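Local coordinates for uncharacterized protein AsbF (Bacillus anthracis, PDB 3DX5) that catalyses the manganese-dependent conversion of 3-dehydroshikimate to 3,4-dihydroxybenzoate in the biosynthesis of the siderophore petrobactin, at residues S9-L14 against G221-M226; I15-I20 against E51-C56; E84-L89 against R126-L131. All blocks are in the same frame, centred on the assembly; numbering follows the deposited sequence.

Overall arrangement
AsbF is a TIM barrel of eight parallel strands with helices outside. From the N terminus, strand 2-6 leads into 9-14, and the chain runs on into 15-20 at the start of helix 17-26. Contact 2 closes first, when helix 47-56 returns to helix 17-26. Contact 3 closes next, joining helices 79-96 and 115-134. Both closures fall within the much longer excursion that ends at contact 1, where 221-226 comes back to 9-14 near the bound dihydroxybenzoate. Contacts 1 and 2 touch through F10, which packs on I15 and I20, and both reach the second subunit. Contact 3 lies across the chain's centre from contact 1.

Contact 1. Residues S9-L14 against G221-M226; sequences SFRHQL and GNRTGM
R11 and H12 on one loop reach R223 on another, and the two backbones stay well apart. The nearest CA atoms, those of H12 and G221, are 10.7 Å apart. Both loops belong to a TIM barrel: 9-14 follows strand 2-6, and the other loop leads into strand 226-227. F10 to Q13 is a type I turn closed by Q13 N to F10 O at 3.2 Å. R223 to M226 is a type II turn, with M226 N bonded to R223 O. Overlapping its start, N222 OD1 accepts from T224 N, an Asx turn, and also from T224 OG1.

The side chains of R11 and R223 approach from opposite directions. R11 NH2 sits over one face of the R223 guanidinium, 3.5 Å from R223 NH2, and the two planes are 53° apart. G221 O covers the other face of R223. This pairing of like charges is probably eased by backbone carbonyls: R11 NH1, NE and NH2 donate to the O atoms of I8, V216 and F255, and R223 NH1 to that of N215. R11 leaves its backbone with CG between N and the carbonyl carbon (chi1 70°), then runs extended as far as NE. Its CG lies over the centre of the H12 ring.

The planes of that ring and the R223 guanidinium are nearly parallel, 3° apart, and the groups meet obliquely. H12 CE1 is 3.7 Å from R223 NH2. H12 NE2 is held by Y217 O. I8, Y217 and F255 line the dihydroxybenzoate pocket, so R11, its side chain about 7 Å from that ligand, and H12 are probable second-shell residues. One water bridges the loops in the plane of the R223 guanidinium: it accepts from R223 NH2 at 2.8 Å and is hydrogen-bonded to H12 ND1, also at 2.8 Å.

Contact 2. Residues I15-I20 against E51-C56; sequences ISFTDI and ERELNC
E53 lies against F17 and T18 where two outer helices of the TIM barrel, 17-26 and 47-56, come together. The CA atoms of T18 and E53 are 6.8 Å apart. From CB outward, the E53 chain passes F17 first and T18 last. Its CB touches F17 CE2 at 3.8 Å. E53 CG comes 3.7 Å from T18 OG1. A bend at chi2 (-57°) then turns the carboxylate across T18, and the two side chains cross nearly at a right angle. At the tip, E53 OE2 faces both branches of T18, with T18 CG2 at 3.7 Å. The carboxylate stands almost upright to the F17 ring, 82° between planes.

F17 has CG anti to its backbone N (chi1 -179°), which carries the ring toward helix 47-56. There its CZ meets L54 CD2 at 4.2 Å, and L14 of the second subunit also packs on it. L54 continues the apolar layer onto W95 and F96 of helix 79-96. S16 caps helix 17-26: its OG accepts from D19 N. The other carboxylate oxygen, E53 OE1, accepts a hydrogen bond from a water at 2.7 Å, and the same water donates to T18 O at 2.8 Å.

Contact 3. Residues E84-L89 against R126-L131; sequences EKCEQL and RMICEL
C86 of helix 79-96 faces I128 and L131 of helix 115-134, and apolar atoms make the whole join. The two helix segments run in roughly the same direction. Their axes pass 10.8 Å apart with a signed crossing angle of -33°. The nearest CA atoms are those of C86 and I128, 7.6 Å apart.

C86 is the central side chain, and its two atoms have separate partners. SG lies anti to the carbonyl carbon (chi1 -69°) and meets I128 CG1 at 4.1 Å. CB instead faces the forked end of L131. The two leucine methyls are almost equally near: L131 CD2 is 3.8 Å from C86 CB, and L131 CD1 is 3.9 Å from it.

L131 gets there by placing CG anti to the backbone N (chi1 -170°), which sends the branch across to helix 79-96. L131 CD1 also comes 4.4 Å from E87 CG. E87 is exposed and its chain runs extended from CA to CD, and this edge of the contact is thinner than the part around C86. I128 turns CG1 to the sulfur, and its CG2 methyl lies only slightly farther off. The points of contact on helix 115-134 are thus one turn apart, three residues along.

Neighbouring side chains widen the seam. I83, one turn before E87, adds to the packing on L131, and I73 packs on I128. K85, on another face of the same helix, has its NZ in a salt bridge with D69 and bonded to Y70 O; Y70 binds substrate. The helices follow strands 64-68 and 100-103, which lie side by side and parallel. Strand 64-68, helix 79-96 and strand 100-103 form a beta-alpha-beta crossover, and the contact joins two successive outer helices of a TIM barrel.

Contact 1. Residues S9-L14 against G221-M226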
ATOM      1  N   SER A   9      -9.843  -0.282  -1.128  1.00  9.50           N
ATOM      2  CA  SER A   9     -10.075   1.128  -1.492  1.00  9.27           C
ATOM      3  C   SER A   9      -9.526   2.075  -0.437  1.00 10.41           C
ATOM      4  O   SER A   9      -9.326   3.270  -0.706  1.00  9.67           O
ATOM      5  CB  SER A   9     -11.600   1.404  -1.727  1.00  9.16           C
ATOM      6  OG  SER A   9     -12.061   0.597  -2.810  1.00  9.95           O
ATOM      7  N   PHE A  10      -9.314   1.550   0.776  1.00 10.31           N
ATOM      8  CA  PHE A  10      -8.876   2.377   1.926  1.00 10.58           C
ATOM      9  C   PHE A  10      -7.407   2.130   2.293  1.00 10.07           C
ATOM     10  O   PHE A  10      -6.980   2.505   3.386  1.00 10.08           O
ATOM     11  CB  PHE A  10      -9.789   2.071   3.132  1.00 11.26           C
ATOM     12  CG  PHE A  10     -11.211   2.446   2.887  1.00 12.81           C
ATOM     13  CD1 PHE A  10     -11.655   3.744   3.191  1.00 13.97           C
ATOM     14  CD2 PHE A  10     -12.096   1.539   2.291  1.00 14.68           C
ATOM     15  CE1 PHE A  10     -12.973   4.138   2.916  1.00 15.60           C
ATOM     16  CE2 PHE A  10     -13.414   1.920   1.993  1.00 16.32           C
ATOM     17  CZ  PHE A  10     -13.853   3.219   2.306  1.00 16.92           C
ATOM     18  N   ARG A  11      -6.644   1.505   1.382  1.00  8.84           N
ATOM     19  CA  ARG A  11      -5.245   1.061   1.671  1.00  9.10           C
ATOM     20  C   ARG A  11      -4.292   2.234   1.970  1.00  9.57           C
ATOM     21  O   ARG A  11      -3.219   2.027   2.537  1.00 10.84           O
ATOM     22  CB  ARG A  11      -4.712   0.228   0.485  1.00  8.04           C
ATOM     23  CG  ARG A  11      -4.439   1.094  -0.825  1.00 10.32           C
ATOM     24  CD  ARG A  11      -4.455   0.228  -2.144  1.00  9.55           C
ATOM     25  NE  ARG A  11      -4.303   1.130  -3.306  1.00 10.24           N
ATOM     26  CZ  ARG A  11      -5.267   1.966  -3.727  1.00 10.63           C
ATOM     27  NH1 ARG A  11      -6.483   1.938  -3.170  1.00  8.82           N
ATOM     28  NH2 ARG A  11      -5.033   2.806  -4.727  1.00  8.12           N
ATOM     29  N   HIS A  12      -4.670   3.449   1.547  1.00  9.17           N
ATOM     30  CA  HIS A  12      -3.863   4.650   1.767  1.00  9.67           C
ATOM     31  C   HIS A  12      -4.434   5.672   2.755  1.00  9.70           C
ATOM     32  O   HIS A  12      -4.098   6.869   2.720  1.00  9.59           O
ATOM     33  CB  HIS A  12      -3.503   5.309   0.426  1.00 10.19           C
ATOM     34  CG  HIS A  12      -2.640   4.438  -0.434  1.00  9.61           C
ATOM     35  ND1 HIS A  12      -2.901   4.224  -1.765  1.00  9.85           N
ATOM     36  CD2 HIS A  12      -1.553   3.681  -0.134  1.00 10.18           C
ATOM     37  CE1 HIS A  12      -1.987   3.415  -2.268  1.00 11.36           C
ATOM     38  NE2 HIS A  12      -1.164   3.058  -1.295  1.00 11.24           N
ATOM     39  N   GLN A  13      -5.247   5.194   3.686  1.00  9.72           N
ATOM     40  CA  GLN A  13      -5.727   6.076   4.726  1.00 10.98           C
ATOM     41  C   GLN A  13      -5.841   5.324   6.058  1.00 11.32           C
ATOM     42  O   GLN A  13      -5.959   4.096   6.083  1.00 11.55           O
ATOM     43  CB  GLN A  13      -7.064   6.734   4.301  1.00 11.67           C
ATOM     44  CG  GLN A  13      -8.227   5.784   4.167  1.00 12.24           C
ATOM     45  CD  GLN A  13      -9.348   6.359   3.252  1.00 17.32           C
ATOM     46  OE1 GLN A  13      -9.279   6.273   2.014  1.00 20.88           O
ATOM     47  NE2 GLN A  13     -10.381   6.897   3.865  1.00 13.46           N
ATOM     48  N   LEU A  14      -5.774   6.068   7.162  1.00 11.02           N
ATOM     49  CA  LEU A  14      -5.917   5.497   8.487  1.00 10.43           C
ATOM     50  C   LEU A  14      -7.407   5.423   8.765  1.00 10.62           C
ATOM     51  O   LEU A  14      -8.046   6.453   8.875  1.00 11.15           O
ATOM     52  CB  LEU A  14      -5.241   6.419   9.525  1.00  8.54           C
ATOM     53  CG  LEU A  14      -3.725   6.450   9.367  1.00  9.54           C
ATOM     54  CD1 LEU A  14      -3.097   7.487  10.300  1.00  8.69           C
ATOM     55  CD2 LEU A  14      -3.135   5.042   9.611  1.00  7.17           C
ATOM     56  N   GLY A 221       0.892   6.937  -6.520  1.00 11.42           N
ATOM     57  CA  GLY A 221       0.553   6.416  -7.844  1.00 11.63           C
ATOM     58  C   GLY A 221      -0.471   7.280  -8.597  1.00 13.28           C
ATOM     59  O   GLY A 221      -1.331   7.927  -7.991  1.00 12.19           O
ATOM     60  N   ASN A 222      -0.365   7.278  -9.923  1.00 13.55           N
ATOM     61  CA  ASN A 222      -1.249   8.032 -10.805  1.00 14.36           C
ATOM     62  C   ASN A 222      -2.710   7.532 -10.739  1.00 13.98           C
ATOM     63  O   ASN A 222      -2.960   6.316 -10.813  1.00 14.49           O
ATOM     64  CB  ASN A 222      -0.713   7.866 -12.232  1.00 15.11           C
ATOM     65  CG  ASN A 222      -1.330   8.848 -13.214  1.00 17.32           C
ATOM     66  OD1 ASN A 222      -2.077   9.760 -12.822  1.00 19.08           O
ATOM     67  ND2 ASN A 222      -1.004   8.677 -14.510  1.00 17.28           N
ATOM     68  N   ARG A 223      -3.669   8.443 -10.577  1.00 13.55           N
ATOM     69  CA  ARG A 223      -5.102   8.067 -10.569  1.00 12.89           C
ATOM     70  C   ARG A 223      -5.857   8.652 -11.774  1.00 13.47           C
ATOM     71  O   ARG A 223      -7.061   8.444 -11.903  1.00 14.28           O
ATOM     72  CB  ARG A 223      -5.799   8.477  -9.251  1.00 12.50           C
ATOM     73  CG  ARG A 223      -5.042   8.019  -7.953  1.00 10.63           C
ATOM     74  CD  ARG A 223      -4.870   6.494  -7.860  1.00  8.25           C
ATOM     75  NE  ARG A 223      -4.092   6.116  -6.685  1.00 10.12           N
ATOM     76  CZ  ARG A 223      -3.052   5.290  -6.697  1.00  8.80           C
ATOM     77  NH1 ARG A 223      -2.646   4.717  -7.815  1.00 12.12           N
ATOM     78  NH2 ARG A 223      -2.424   5.039  -5.579  1.00 12.45           N
ATOM     79  N   THR A 224      -5.154   9.356 -12.651  1.00 13.08           N
ATOM     80  CA  THR A 224      -5.772   9.969 -13.843  1.00 14.58           C
ATOM     81  C   THR A 224      -6.564   8.955 -14.640  1.00 14.50           C
ATOM     82  O   THR A 224      -6.095   7.834 -14.866  1.00 15.50           O
ATOM     83  CB  THR A 224      -4.705  10.595 -14.761  1.00 15.02           C
ATOM     84  OG1 THR A 224      -4.058  11.618 -14.033  1.00 15.64           O
ATOM     85  CG2 THR A 224      -5.295  11.239 -16.049  1.00 16.24           C
ATOM     86  N   GLY A 225      -7.779   9.327 -15.029  1.00 13.66           N
ATOM     87  CA  GLY A 225      -8.612   8.439 -15.864  1.00 13.27           C
ATOM     88  C   GLY A 225      -9.526   7.527 -15.064  1.00 12.96           C
ATOM     89  O   GLY A 225     -10.462   6.983 -15.617  1.00 13.32           O
HETATM   90  N   MSE A 226      -9.267   7.337 -13.766  1.00 12.34           N
HETATM   91  CA  MSE A 226     -10.184   6.539 -12.931  1.00 11.96           C
HETATM   92  C   MSE A 226     -11.488   7.323 -12.698  1.00 11.99           C
HETATM   93  O   MSE A 226     -11.440   8.433 -12.210  1.00 11.85           O
HETATM   94  CB  MSE A 226      -9.536   6.176 -11.580  1.00 12.05           C
HETATM   95  CG  MSE A 226      -8.249   5.314 -11.676  1.00 10.93           C
HETATM   96 SE   MSE A 226      -7.718   4.811  -9.895  0.85  9.67          SE
HETATM   97  CE  MSE A 226      -5.953   4.017 -10.294  1.00  9.17           C
TER
HETATM   98  O   HOH W   1      -3.506   6.425  -3.344  1.00 36.60           O

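Contact 2. Residues I15-I20 against E51-C56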
ATOM      1  N   ILE A  15      -7.958   4.224   8.877  1.00 10.21           N
ATOM      2  CA  ILE A  15      -9.356   4.071   9.218  1.00 10.70           C
ATOM      3  C   ILE A  15      -9.537   2.695   9.905  1.00 10.35           C
ATOM      4  O   ILE A  15      -8.903   1.718   9.517  1.00 10.77           O
ATOM      5  CB  ILE A  15     -10.277   4.177   7.947  1.00 10.87           C
ATOM      6  CG1 ILE A  15     -11.772   4.186   8.347  1.00 11.69           C
ATOM      7  CG2 ILE A  15      -9.996   3.054   6.932  1.00 10.33           C
ATOM      8  CD1 ILE A  15     -12.765   4.451   7.134  1.00 12.10           C
ATOM      9  N   SER A  16     -10.446   2.615  10.868  1.00 10.40           N
ATOM     10  CA  SER A  16     -10.687   1.352  11.587  1.00 10.55           C
ATOM     11  C   SER A  16     -11.686   0.484  10.868  1.00 10.81           C
ATOM     12  O   SER A  16     -12.484   0.960  10.066  1.00 10.45           O
ATOM     13  CB  SER A  16     -11.205   1.642  13.004  1.00 10.58           C
ATOM     14  OG  SER A  16     -12.513   2.161  12.912  1.00 12.21           O
ATOM     15  N   PHE A  17     -11.651  -0.817  11.152  1.00 11.24           N
ATOM     16  CA  PHE A  17     -12.658  -1.731  10.612  1.00 11.11           C
ATOM     17  C   PHE A  17     -14.084  -1.286  11.028  1.00 11.44           C
ATOM     18  O   PHE A  17     -15.028  -1.362  10.214  1.00 10.20           O
ATOM     19  CB  PHE A  17     -12.371  -3.161  11.088  1.00  9.95           C
ATOM     20  CG  PHE A  17     -13.345  -4.189  10.556  1.00 11.26           C
ATOM     21  CD1 PHE A  17     -13.438  -4.453   9.185  1.00  9.07           C
ATOM     22  CD2 PHE A  17     -14.148  -4.909  11.429  1.00 10.51           C
ATOM     23  CE1 PHE A  17     -14.335  -5.412   8.697  1.00 11.27           C
ATOM     24  CE2 PHE A  17     -15.048  -5.883  10.933  1.00 11.95           C
ATOM     25  CZ  PHE A  17     -15.130  -6.136   9.586  1.00  8.51           C
ATOM     26  N   THR A  18     -14.227  -0.838  12.292  1.00 11.03           N
ATOM     27  CA  THR A  18     -15.509  -0.381  12.815  1.00 10.67           C
ATOM     28  C   THR A  18     -16.070   0.742  11.927  1.00 10.68           C
ATOM     29  O   THR A  18     -17.249   0.709  11.577  1.00  8.15           O
ATOM     30  CB  THR A  18     -15.401   0.120  14.273  1.00 12.00           C
ATOM     31  OG1 THR A  18     -15.021  -0.967  15.138  1.00 14.19           O
ATOM     32  CG2 THR A  18     -16.757   0.732  14.764  1.00 11.42           C
ATOM     33  N   ASP A  19     -15.221   1.707  11.537  1.00 10.38           N
ATOM     34  CA  ASP A  19     -15.669   2.799  10.674  1.00 11.05           C
ATOM     35  C   ASP A  19     -15.967   2.367   9.235  1.00 10.48           C
ATOM     36  O   ASP A  19     -16.897   2.892   8.594  1.00 10.44           O
ATOM     37  CB  ASP A  19     -14.666   3.943  10.679  1.00 12.09           C
ATOM     38  CG  ASP A  19     -14.689   4.719  11.996  1.00 16.97           C
ATOM     39  OD1 ASP A  19     -15.582   4.483  12.859  1.00 21.36           O
ATOM     40  OD2 ASP A  19     -13.815   5.585  12.162  1.00 21.19           O
ATOM     41  N   ILE A  20     -15.206   1.417   8.712  1.00 10.50           N
ATOM     42  CA  ILE A  20     -15.579   0.831   7.410  1.00 10.30           C
ATOM     43  C   ILE A  20     -16.967   0.131   7.440  1.00 10.34           C
ATOM     44  O   ILE A  20     -17.814   0.338   6.540  1.00 10.36           O
ATOM     45  CB  ILE A  20     -14.531  -0.117   6.919  1.00 11.47           C
ATOM     46  CG1 ILE A  20     -13.317   0.693   6.438  1.00 13.01           C
ATOM     47  CG2 ILE A  20     -15.097  -0.988   5.757  1.00  9.51           C
ATOM     48  CD1 ILE A  20     -12.184  -0.167   6.063  1.00 14.13           C
ATOM     49  N   GLU A  51     -14.352  -9.231  16.547  1.00 14.53           N
ATOM     50  CA  GLU A  51     -15.404 -10.183  16.953  1.00 16.93           C
ATOM     51  C   GLU A  51     -16.723  -9.504  17.321  1.00 16.54           C
ATOM     52  O   GLU A  51     -17.781  -9.988  16.955  1.00 17.05           O
ATOM     53  CB  GLU A  51     -14.982 -11.002  18.171  1.00 17.39           C
ATOM     54  CG  GLU A  51     -14.249 -12.276  17.864  1.00 24.92           C
ATOM     55  CD  GLU A  51     -15.168 -13.469  17.556  1.00 33.64           C
ATOM     56  OE1 GLU A  51     -14.631 -14.618  17.457  1.00 37.86           O
ATOM     57  OE2 GLU A  51     -16.404 -13.278  17.422  1.00 36.13           O
ATOM     58  N   ARG A  52     -16.650  -8.414  18.074  0.50 16.39           N
ATOM     59  CA  ARG A  52     -17.859  -7.673  18.408  0.50 16.38           C
ATOM     60  C   ARG A  52     -18.531  -7.160  17.132  0.50 15.74           C
ATOM     61  O   ARG A  52     -19.744  -7.305  16.984  0.50 15.67           O
ATOM     62  CB  ARG A  52     -17.584  -6.548  19.420  0.50 16.23           C
ATOM     63  CG  ARG A  52     -17.314  -7.068  20.829  0.50 17.95           C
ATOM     64  CD  ARG A  52     -17.472  -5.999  21.912  0.50 18.89           C
ATOM     65  NE  ARG A  52     -16.862  -6.424  23.175  0.50 20.84           N
ATOM     66  CZ  ARG A  52     -15.626  -6.097  23.551  0.50 21.08           C
ATOM     67  NH1 ARG A  52     -14.874  -5.341  22.762  0.50 20.11           N
ATOM     68  NH2 ARG A  52     -15.141  -6.522  24.713  0.50 20.69           N
ATOM     69  N   GLU A  53     -17.753  -6.606  16.202  1.00 15.00           N
ATOM     70  CA  GLU A  53     -18.319  -6.157  14.912  1.00 15.14           C
ATOM     71  C   GLU A  53     -18.955  -7.290  14.152  1.00 14.62           C
ATOM     72  O   GLU A  53     -20.069  -7.144  13.657  1.00 13.08           O
ATOM     73  CB  GLU A  53     -17.297  -5.469  13.989  1.00 15.02           C
ATOM     74  CG  GLU A  53     -16.886  -4.080  14.451  1.00 19.73           C
ATOM     75  CD  GLU A  53     -18.070  -3.111  14.606  1.00 22.52           C
ATOM     76  OE1 GLU A  53     -18.847  -2.934  13.643  1.00 23.05           O
ATOM     77  OE2 GLU A  53     -18.207  -2.515  15.699  1.00 23.70           O
ATOM     78  N   LEU A  54     -18.253  -8.420  14.051  1.00 15.47           N
ATOM     79  CA  LEU A  54     -18.748  -9.556  13.265  1.00 16.59           C
ATOM     80  C   LEU A  54     -20.094 -10.034  13.822  1.00 18.04           C
ATOM     81  O   LEU A  54     -20.990 -10.384  13.062  1.00 17.82           O
ATOM     82  CB  LEU A  54     -17.695 -10.678  13.189  1.00 16.57           C
ATOM     83  CG  LEU A  54     -16.399 -10.295  12.425  1.00 15.54           C
ATOM     84  CD1 LEU A  54     -15.334 -11.409  12.404  1.00 13.39           C
ATOM     85  CD2 LEU A  54     -16.724  -9.784  10.975  1.00 16.53           C
ATOM     86  N   ASN A  55     -20.252  -9.981  15.142  1.00 19.61           N
ATOM     87  CA  ASN A  55     -21.517 -10.400  15.762  1.00 21.94           C
ATOM     88  C   ASN A  55     -22.743  -9.516  15.469  1.00 22.43           C
ATOM     89  O   ASN A  55     -23.858  -9.968  15.679  1.00 22.04           O
ATOM     90  CB  ASN A  55     -21.343 -10.629  17.262  1.00 22.73           C
ATOM     91  CG  ASN A  55     -20.358 -11.770  17.565  1.00 26.92           C
ATOM     92  OD1 ASN A  55     -20.016 -12.592  16.684  1.00 28.80           O
ATOM     93  ND2 ASN A  55     -19.892 -11.823  18.815  1.00 29.77           N
ATOM     94  N   CYS A  56     -22.552  -8.288  14.974  1.00 22.48           N
ATOM     95  CA  CYS A  56     -23.695  -7.471  14.520  1.00 23.52           C
ATOM     96  C   CYS A  56     -23.808  -7.312  13.043  1.00 22.34           C
ATOM     97  O   CYS A  56     -24.689  -6.548  12.626  1.00 22.07           O
ATOM     98  CB  CYS A  56     -23.616  -6.024  14.950  1.00 24.15           C
ATOM     99  SG  CYS A  56     -22.900  -5.743  16.433  1.00 33.36           S
TER
HETATM  100  O   HOH W   2     -19.463  -0.478  12.757  1.00 12.73           O

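Contact 3. Residues E84-L89 against R126-L131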
ATOM      1  N   GLU A  84       0.932 -23.144   3.454  0.50 18.04           N
ATOM      2  CA  GLU A  84       0.759 -22.647   4.829  0.50 17.95           C
ATOM      3  C   GLU A  84      -0.127 -21.381   4.878  0.50 17.65           C
ATOM      4  O   GLU A  84      -0.953 -21.216   5.785  0.50 17.67           O
ATOM      5  CB  GLU A  84       2.115 -22.378   5.485  0.50 17.86           C
ATOM      6  CG  GLU A  84       2.919 -23.619   5.846  0.50 18.99           C
ATOM      7  CD  GLU A  84       4.255 -23.274   6.515  0.50 21.36           C
ATOM      8  OE1 GLU A  84       5.322 -23.594   5.946  0.50 22.58           O
ATOM      9  OE2 GLU A  84       4.241 -22.667   7.607  0.50 21.99           O
ATOM     10  N   LYS A  85       0.058 -20.498   3.897  1.00 16.88           N
ATOM     11  CA  LYS A  85      -0.789 -19.316   3.718  1.00 16.18           C
ATOM     12  C   LYS A  85      -2.247 -19.715   3.417  1.00 15.47           C
ATOM     13  O   LYS A  85      -3.166 -19.142   3.976  1.00 14.32           O
ATOM     14  CB  LYS A  85      -0.222 -18.412   2.619  1.00 15.68           C
ATOM     15  CG  LYS A  85      -1.003 -17.144   2.379  1.00 19.10           C
ATOM     16  CD  LYS A  85      -0.177 -16.061   1.665  1.00 21.22           C
ATOM     17  CE  LYS A  85      -1.063 -14.858   1.453  1.00 21.55           C
ATOM     18  NZ  LYS A  85      -0.561 -13.867   0.435  1.00 24.31           N
ATOM     19  N   CYS A  86      -2.458 -20.720   2.569  1.00 14.50           N
ATOM     20  CA  CYS A  86      -3.811 -21.212   2.330  1.00 14.37           C
ATOM     21  C   CYS A  86      -4.473 -21.707   3.614  1.00 13.87           C
ATOM     22  O   CYS A  86      -5.651 -21.441   3.843  1.00 13.65           O
ATOM     23  CB  CYS A  86      -3.805 -22.332   1.299  1.00 14.47           C
ATOM     24  SG  CYS A  86      -3.386 -21.778  -0.360  1.00 17.00           S
ATOM     25  N   GLU A  87      -3.716 -22.411   4.447  1.00 12.61           N
ATOM     26  CA  GLU A  87      -4.245 -22.890   5.692  1.00 14.02           C
ATOM     27  C   GLU A  87      -4.614 -21.743   6.623  1.00 13.64           C
ATOM     28  O   GLU A  87      -5.599 -21.843   7.343  1.00 13.31           O
ATOM     29  CB  GLU A  87      -3.270 -23.864   6.371  1.00 15.00           C
ATOM     30  CG  GLU A  87      -3.059 -25.161   5.555  1.00 19.47           C
ATOM     31  CD  GLU A  87      -1.844 -25.986   6.013  1.00 26.96           C
ATOM     32  OE1 GLU A  87      -1.159 -25.585   6.980  1.00 32.80           O
ATOM     33  OE2 GLU A  87      -1.566 -27.045   5.411  1.00 29.10           O
ATOM     34  N   GLN A  88      -3.830 -20.662   6.621  1.00 13.00           N
ATOM     35  CA  GLN A  88      -4.173 -19.502   7.447  1.00 12.52           C
ATOM     36  C   GLN A  88      -5.420 -18.751   6.879  1.00 12.04           C
ATOM     37  O   GLN A  88      -6.301 -18.336   7.627  1.00 12.17           O
ATOM     38  CB  GLN A  88      -2.955 -18.573   7.634  1.00 12.46           C
ATOM     39  CG  GLN A  88      -3.244 -17.243   8.403  1.00 12.87           C
ATOM     40  CD  GLN A  88      -3.800 -17.450   9.823  1.00 15.82           C
ATOM     41  OE1 GLN A  88      -3.806 -18.581  10.370  1.00 13.26           O
ATOM     42  NE2 GLN A  88      -4.268 -16.360  10.429  1.00 16.66           N
ATOM     43  N   LEU A  89      -5.492 -18.600   5.564  1.00 11.18           N
ATOM     44  CA  LEU A  89      -6.658 -18.024   4.920  1.00 10.84           C
ATOM     45  C   LEU A  89      -7.959 -18.782   5.218  1.00 10.80           C
ATOM     46  O   LEU A  89      -9.002 -18.150   5.393  1.00 12.42           O
ATOM     47  CB  LEU A  89      -6.451 -17.867   3.407  1.00 10.16           C
ATOM     48  CG  LEU A  89      -5.515 -16.745   2.939  1.00 12.14           C
ATOM     49  CD1 LEU A  89      -5.113 -16.967   1.498  1.00  9.08           C
ATOM     50  CD2 LEU A  89      -6.196 -15.395   3.089  1.00 14.22           C
ATOM     51  N   ARG A 126      -4.895 -26.652  -9.173  1.00 11.66           N
ATOM     52  CA  ARG A 126      -5.720 -27.816  -8.838  1.00 12.03           C
ATOM     53  C   ARG A 126      -5.498 -28.209  -7.379  1.00 12.25           C
ATOM     54  O   ARG A 126      -6.471 -28.472  -6.639  1.00 12.91           O
ATOM     55  CB  ARG A 126      -5.444 -29.034  -9.750  1.00 11.79           C
ATOM     56  CG  ARG A 126      -6.476 -30.156  -9.544  1.00 11.96           C
ATOM     57  CD  ARG A 126      -6.177 -31.397 -10.412  1.00 14.64           C
ATOM     58  NE  ARG A 126      -6.364 -31.048 -11.819  1.00 14.25           N
ATOM     59  CZ  ARG A 126      -5.400 -30.996 -12.724  1.00 12.21           C
ATOM     60  NH1 ARG A 126      -4.139 -31.287 -12.401  1.00 11.36           N
ATOM     61  NH2 ARG A 126      -5.706 -30.638 -13.958  1.00 10.79           N
HETATM   62  N   MSE A 127      -4.231 -28.229  -6.974  1.00 12.12           N
HETATM   63  CA  MSE A 127      -3.837 -28.544  -5.581  1.00 13.44           C
HETATM   64  C   MSE A 127      -4.433 -27.571  -4.582  1.00 12.97           C
HETATM   65  O   MSE A 127      -4.910 -27.981  -3.539  1.00 13.89           O
HETATM   66  CB  MSE A 127      -2.311 -28.559  -5.418  1.00 12.72           C
HETATM   67  CG  MSE A 127      -1.674 -29.733  -6.143  1.00 18.04           C
HETATM   68 SE   MSE A 127       0.288 -29.685  -6.088  0.60 20.68          SE
HETATM   69  CE  MSE A 127       0.429 -29.848  -4.146  1.00 22.69           C
ATOM     70  N   ILE A 128      -4.389 -26.281  -4.904  1.00 12.99           N
ATOM     71  CA  ILE A 128      -4.982 -25.263  -4.038  1.00 12.83           C
ATOM     72  C   ILE A 128      -6.503 -25.424  -3.951  1.00 12.19           C
ATOM     73  O   ILE A 128      -7.064 -25.281  -2.874  1.00 11.09           O
ATOM     74  CB  ILE A 128      -4.555 -23.870  -4.485  1.00 13.12           C
ATOM     75  CG1 ILE A 128      -3.126 -23.622  -3.958  1.00 13.43           C
ATOM     76  CG2 ILE A 128      -5.512 -22.794  -3.968  1.00 13.63           C
ATOM     77  CD1 ILE A 128      -2.408 -22.565  -4.746  1.00 16.47           C
ATOM     78  N   CYS A 129      -7.147 -25.742  -5.072  1.00 11.50           N
ATOM     79  CA  CYS A 129      -8.570 -26.055  -5.074  1.00 12.26           C
ATOM     80  C   CYS A 129      -8.897 -27.236  -4.159  1.00 11.91           C
ATOM     81  O   CYS A 129      -9.890 -27.185  -3.410  1.00 12.70           O
ATOM     82  CB  CYS A 129      -9.055 -26.350  -6.497  1.00 11.59           C
ATOM     83  SG  CYS A 129      -9.175 -24.851  -7.466  1.00 14.85           S
ATOM     84  N   GLU A 130      -8.084 -28.288  -4.204  0.50 11.95           N
ATOM     85  CA  GLU A 130      -8.338 -29.459  -3.369  0.50 11.85           C
ATOM     86  C   GLU A 130      -8.142 -29.175  -1.875  0.50 11.88           C
ATOM     87  O   GLU A 130      -8.859 -29.725  -1.038  0.50 11.32           O
ATOM     88  CB  GLU A 130      -7.519 -30.670  -3.833  0.50 12.21           C
ATOM     89  CG  GLU A 130      -8.296 -31.575  -4.776  0.50 14.03           C
ATOM     90  CD  GLU A 130      -9.417 -32.335  -4.070  0.50 14.47           C
ATOM     91  OE1 GLU A 130     -10.619 -32.034  -4.293  0.50 12.47           O
ATOM     92  OE2 GLU A 130      -9.082 -33.235  -3.275  0.50 16.37           O
ATOM     93  N   LEU A 131      -7.186 -28.310  -1.544  1.00 11.99           N
ATOM     94  CA  LEU A 131      -7.032 -27.842  -0.159  1.00 12.84           C
ATOM     95  C   LEU A 131      -8.305 -27.088   0.323  1.00 13.00           C
ATOM     96  O   LEU A 131      -8.907 -27.440   1.356  1.00 12.40           O
ATOM     97  CB  LEU A 131      -5.797 -26.944  -0.044  1.00 13.36           C
ATOM     98  CG  LEU A 131      -5.321 -26.542   1.356  1.00 16.93           C
ATOM     99  CD1 LEU A 131      -3.846 -26.191   1.344  1.00 18.44           C
ATOM    100  CD2 LEU A 131      -6.115 -25.334   1.875  1.00 21.17           C
TER